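Cobalamin (Vitamin B12) biosynthesis CbiX protein (Marinobacter aquaeolei, PDB 3LYH) is probably a metal-binding lyase of the chelatase clan, related to the CbiX proteins of cobalamin biosynthesis. Local coordinates at residues B[84-89]-B[97-102]. Residues are numbered along the deposited sequence; the frame is centred on the assembly and turned at random. Where two conformers were deposited one is given.
Sequences AMIERL and IRLAEP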
ATOM      1  N   ALA B  84      20.626  -6.242   0.407  1.00 17.46           N
ATOM      2  CA  ALA B  84      21.705  -6.694   1.295  1.00 16.86           C
ATOM      3  C   ALA B  84      21.215  -7.794   2.258  1.00 14.78           C
ATOM      4  O   ALA B  84      21.962  -8.707   2.556  1.00 18.02           O
ATOM      5  CB  ALA B  84      22.348  -5.509   2.067  1.00 17.94           C
HETATM    6  N   MSE B  85      19.967  -7.725   2.722  1.00 16.95           N
HETATM    7  CA  MSE B  85      19.405  -8.777   3.581  0.50 18.50           C
HETATM    8  C   MSE B  85      19.298 -10.097   2.835  1.00 17.54           C
HETATM    9  O   MSE B  85      19.645 -11.147   3.344  1.00 15.17           O
HETATM   10  CB  MSE B  85      18.032  -8.374   4.100  0.50 20.24           C
HETATM   11  CG  MSE B  85      18.086  -7.343   5.165  0.50 21.74           C
HETATM   12 SE   MSE B  85      16.275  -6.844   5.556  0.38 20.46          SE
HETATM   13  CE  MSE B  85      15.534  -8.618   5.897  0.50 23.84           C
ATOM     14  N   ILE B  86      18.828 -10.008   1.584  1.00 18.13           N
ATOM     15  CA  ILE B  86      18.710 -11.175   0.703  1.00 17.51           C
ATOM     16  C   ILE B  86      20.068 -11.838   0.429  1.00 20.79           C
ATOM     17  O   ILE B  86      20.199 -13.060   0.595  1.00 19.72           O
ATOM     18  CB  ILE B  86      17.940 -10.807  -0.595  1.00 18.08           C
ATOM     19  CG1 ILE B  86      16.477 -10.555  -0.266  1.00 24.33           C
ATOM     20  CG2 ILE B  86      18.088 -11.901  -1.642  1.00 19.01           C
ATOM     21  CD1 ILE B  86      15.621 -10.102  -1.470  1.00 20.22           C
ATOM     22  N   GLU B  87      21.106 -11.057   0.127  1.00 16.65           N
ATOM     23  CA  GLU B  87      22.433 -11.621  -0.057  1.00 19.18           C
ATOM     24  C   GLU B  87      22.914 -12.341   1.201  1.00 18.54           C
ATOM     25  O   GLU B  87      23.451 -13.426   1.107  1.00 19.37           O
ATOM     26  CB  GLU B  87      23.444 -10.560  -0.515  1.00 21.51           C
ATOM     27  CG  GLU B  87      24.893 -11.056  -0.733  1.00 22.26           C
ATOM     28  CD  GLU B  87      25.048 -12.065  -1.931  1.00 26.36           C
ATOM     29  OE1 GLU B  87      24.443 -11.878  -3.046  1.00 18.79           O
ATOM     30  OE2 GLU B  87      25.812 -13.044  -1.729  1.00 22.70           O
ATOM     31  N   ARG B  88      22.684 -11.755   2.373  1.00 20.16           N
ATOM     32  CA  ARG B  88      23.117 -12.351   3.644  1.00 24.23           C
ATOM     33  C   ARG B  88      22.353 -13.653   3.922  1.00 22.64           C
ATOM     34  O   ARG B  88      22.941 -14.648   4.353  1.00 24.61           O
ATOM     35  CB  ARG B  88      22.894 -11.374   4.799  1.00 25.48           C
ATOM     36  CG  ARG B  88      23.804 -11.606   5.988  1.00 38.71           C
ATOM     37  CD  ARG B  88      23.163 -11.159   7.295  1.00 48.30           C
ATOM     38  NE  ARG B  88      22.181 -12.157   7.721  1.00 57.36           N
ATOM     39  CZ  ARG B  88      20.850 -12.018   7.733  1.00 58.05           C
ATOM     40  NH1 ARG B  88      20.235 -10.882   7.374  1.00 58.76           N
ATOM     41  NH2 ARG B  88      20.115 -13.051   8.127  1.00 60.53           N
ATOM     42  N   LEU B  89      21.045 -13.633   3.680  1.00 21.96           N
ATOM     43  CA  LEU B  89      20.208 -14.824   3.947  1.00 22.18           C
ATOM     44  C   LEU B  89      20.563 -15.975   3.024  1.00 20.20           C
ATOM     45  O   LEU B  89      20.554 -17.146   3.446  1.00 21.40           O
ATOM     46  CB  LEU B  89      18.731 -14.506   3.768  1.00 22.18           C
ATOM     47  CG  LEU B  89      18.099 -13.511   4.740  1.00 29.85           C
ATOM     48  CD1 LEU B  89      16.849 -12.909   4.157  1.00 33.99           C
ATOM     49  CD2 LEU B  89      17.813 -14.235   6.028  1.00 31.44           C
ATOM     50  N   ILE B  97      16.997 -16.577  -3.546  1.00 14.24           N
ATOM     51  CA  ILE B  97      15.870 -15.684  -3.265  1.00 12.78           C
ATOM     52  C   ILE B  97      15.800 -14.606  -4.333  1.00 16.11           C
ATOM     53  O   ILE B  97      16.714 -13.786  -4.427  1.00 16.97           O
ATOM     54  CB  ILE B  97      15.989 -15.017  -1.870  1.00 12.94           C
ATOM     55  CG1 ILE B  97      16.291 -16.038  -0.788  1.00 12.78           C
ATOM     56  CG2 ILE B  97      14.754 -14.102  -1.530  1.00 12.40           C
ATOM     57  CD1 ILE B  97      16.735 -15.406   0.566  1.00 15.80           C
ATOM     58  N   ARG B  98      14.726 -14.632  -5.128  1.00 13.45           N
ATOM     59  CA  ARG B  98      14.436 -13.588  -6.084  1.00 15.48           C
ATOM     60  C   ARG B  98      13.704 -12.463  -5.364  1.00 15.00           C
ATOM     61  O   ARG B  98      12.850 -12.719  -4.541  1.00 13.82           O
ATOM     62  CB  ARG B  98      13.568 -14.112  -7.210  1.00 16.49           C
ATOM     63  CG  ARG B  98      13.257 -13.074  -8.248  1.00 18.18           C
ATOM     64  CD  ARG B  98      12.669 -13.676  -9.537  1.00 22.70           C
ATOM     65  NE  ARG B  98      11.259 -14.042  -9.436  1.00 29.54           N
ATOM     66  CZ  ARG B  98      10.227 -13.191  -9.567  1.00 29.20           C
ATOM     67  NH1 ARG B  98      10.420 -11.882  -9.790  1.00 25.46           N
ATOM     68  NH2 ARG B  98       8.988 -13.658  -9.478  1.00 28.43           N
ATOM     69  N   LEU B  99      14.037 -11.229  -5.709  1.00 13.46           N
ATOM     70  CA  LEU B  99      13.356 -10.049  -5.192  1.00 13.40           C
ATOM     71  C   LEU B  99      12.426  -9.536  -6.290  1.00 15.68           C
ATOM     72  O   LEU B  99      12.881  -9.051  -7.329  1.00 14.46           O
ATOM     73  CB  LEU B  99      14.406  -9.006  -4.778  1.00 14.86           C
ATOM     74  CG  LEU B  99      13.873  -7.632  -4.370  1.00 16.57           C
ATOM     75  CD1 LEU B  99      12.874  -7.831  -3.225  1.00 13.39           C
ATOM     76  CD2 LEU B  99      14.972  -6.674  -4.021  1.00 19.43           C
ATOM     77  N   ALA B 100      11.117  -9.721  -6.106  1.00 14.01           N
ATOM     78  CA  ALA B 100      10.121  -9.197  -7.024  1.00 15.30           C
ATOM     79  C   ALA B 100       9.966  -7.689  -6.864  1.00 13.17           C
ATOM     80  O   ALA B 100      10.377  -7.124  -5.838  1.00 13.27           O
ATOM     81  CB  ALA B 100       8.788  -9.911  -6.787  1.00 13.97           C
ATOM     82  N   GLU B 101       9.373  -7.029  -7.873  1.00 11.97           N
ATOM     83  CA  GLU B 101       9.000  -5.616  -7.768  0.50 12.61           C
ATOM     84  C   GLU B 101       7.981  -5.435  -6.618  1.00 11.49           C
ATOM     85  O   GLU B 101       7.209  -6.347  -6.337  1.00 12.17           O
ATOM     86  CB  GLU B 101       8.448  -5.078  -9.122  0.50 15.55           C
ATOM     87  CG  GLU B 101       7.036  -5.575  -9.508  0.50 20.01           C
ATOM     88  CD  GLU B 101       6.528  -5.143 -10.906  0.50 17.90           C
ATOM     89  OE1 GLU B 101       7.301  -4.437 -11.611  0.50 20.31           O
ATOM     90  OE2 GLU B 101       5.361  -5.543 -11.274  0.50 13.01           O
ATOM     91  N   PRO B 102       7.936  -4.250  -5.981  1.00 12.39           N
ATOM     92  CA  PRO B 102       6.920  -3.949  -4.975  1.00 11.52           C
ATOM     93  C   PRO B 102       5.510  -4.028  -5.607  1.00 10.66           C
ATOM     94  O   PRO B 102       5.369  -3.745  -6.821  1.00 12.14           O
ATOM     95  CB  PRO B 102       7.230  -2.521  -4.560  1.00 14.20           C
ATOM     96  CG  PRO B 102       8.124  -2.011  -5.507  1.00 20.49           C
ATOM     97  CD  PRO B 102       8.787  -3.069  -6.227  1.00 14.03           C
TER
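Apolar helix-to-sheet packing joins I86 and L89 of helix 78-93 to I97 and L99 of strand 96-99, the last strand of the parallel sheet in this alpha/beta fold of the chelatase clan. Helix 78-93 is the crossover connection of a beta-alpha-beta unit from strand 64-69 to the parallel strand 96-99 beside it; the axes of residues 84-89 and 97-99 approach to 9.3 Å and run nearly antiparallel (172°). I86 and I97 carry most of the contact. With I86 CG1 beside the backbone N (chi1 -70°), CG2 is anti to it and lies 3.8 Å from I97 CB, also meeting the I97 carbonyl oxygen. The CG1-CD1 branch brushes I97 CG2 and goes on to L99, whose side chain it meets at about a right angle. Replacing I86 by alanine would remove both branches and probably open a gap over I97 CB and L99 CB, with L89 alone of this helix segment still touching I97. On the neighbouring strand, F65 and V67 also pack on I97, while R98, whose CB points away from the helix, forms a salt bridge with E120 of the second subunit. One turn beyond I86, L89 CB touches I97 CD1 at 3.9 Å; at the other end, I86 CD1 rests 3.7 Å from L99 CB.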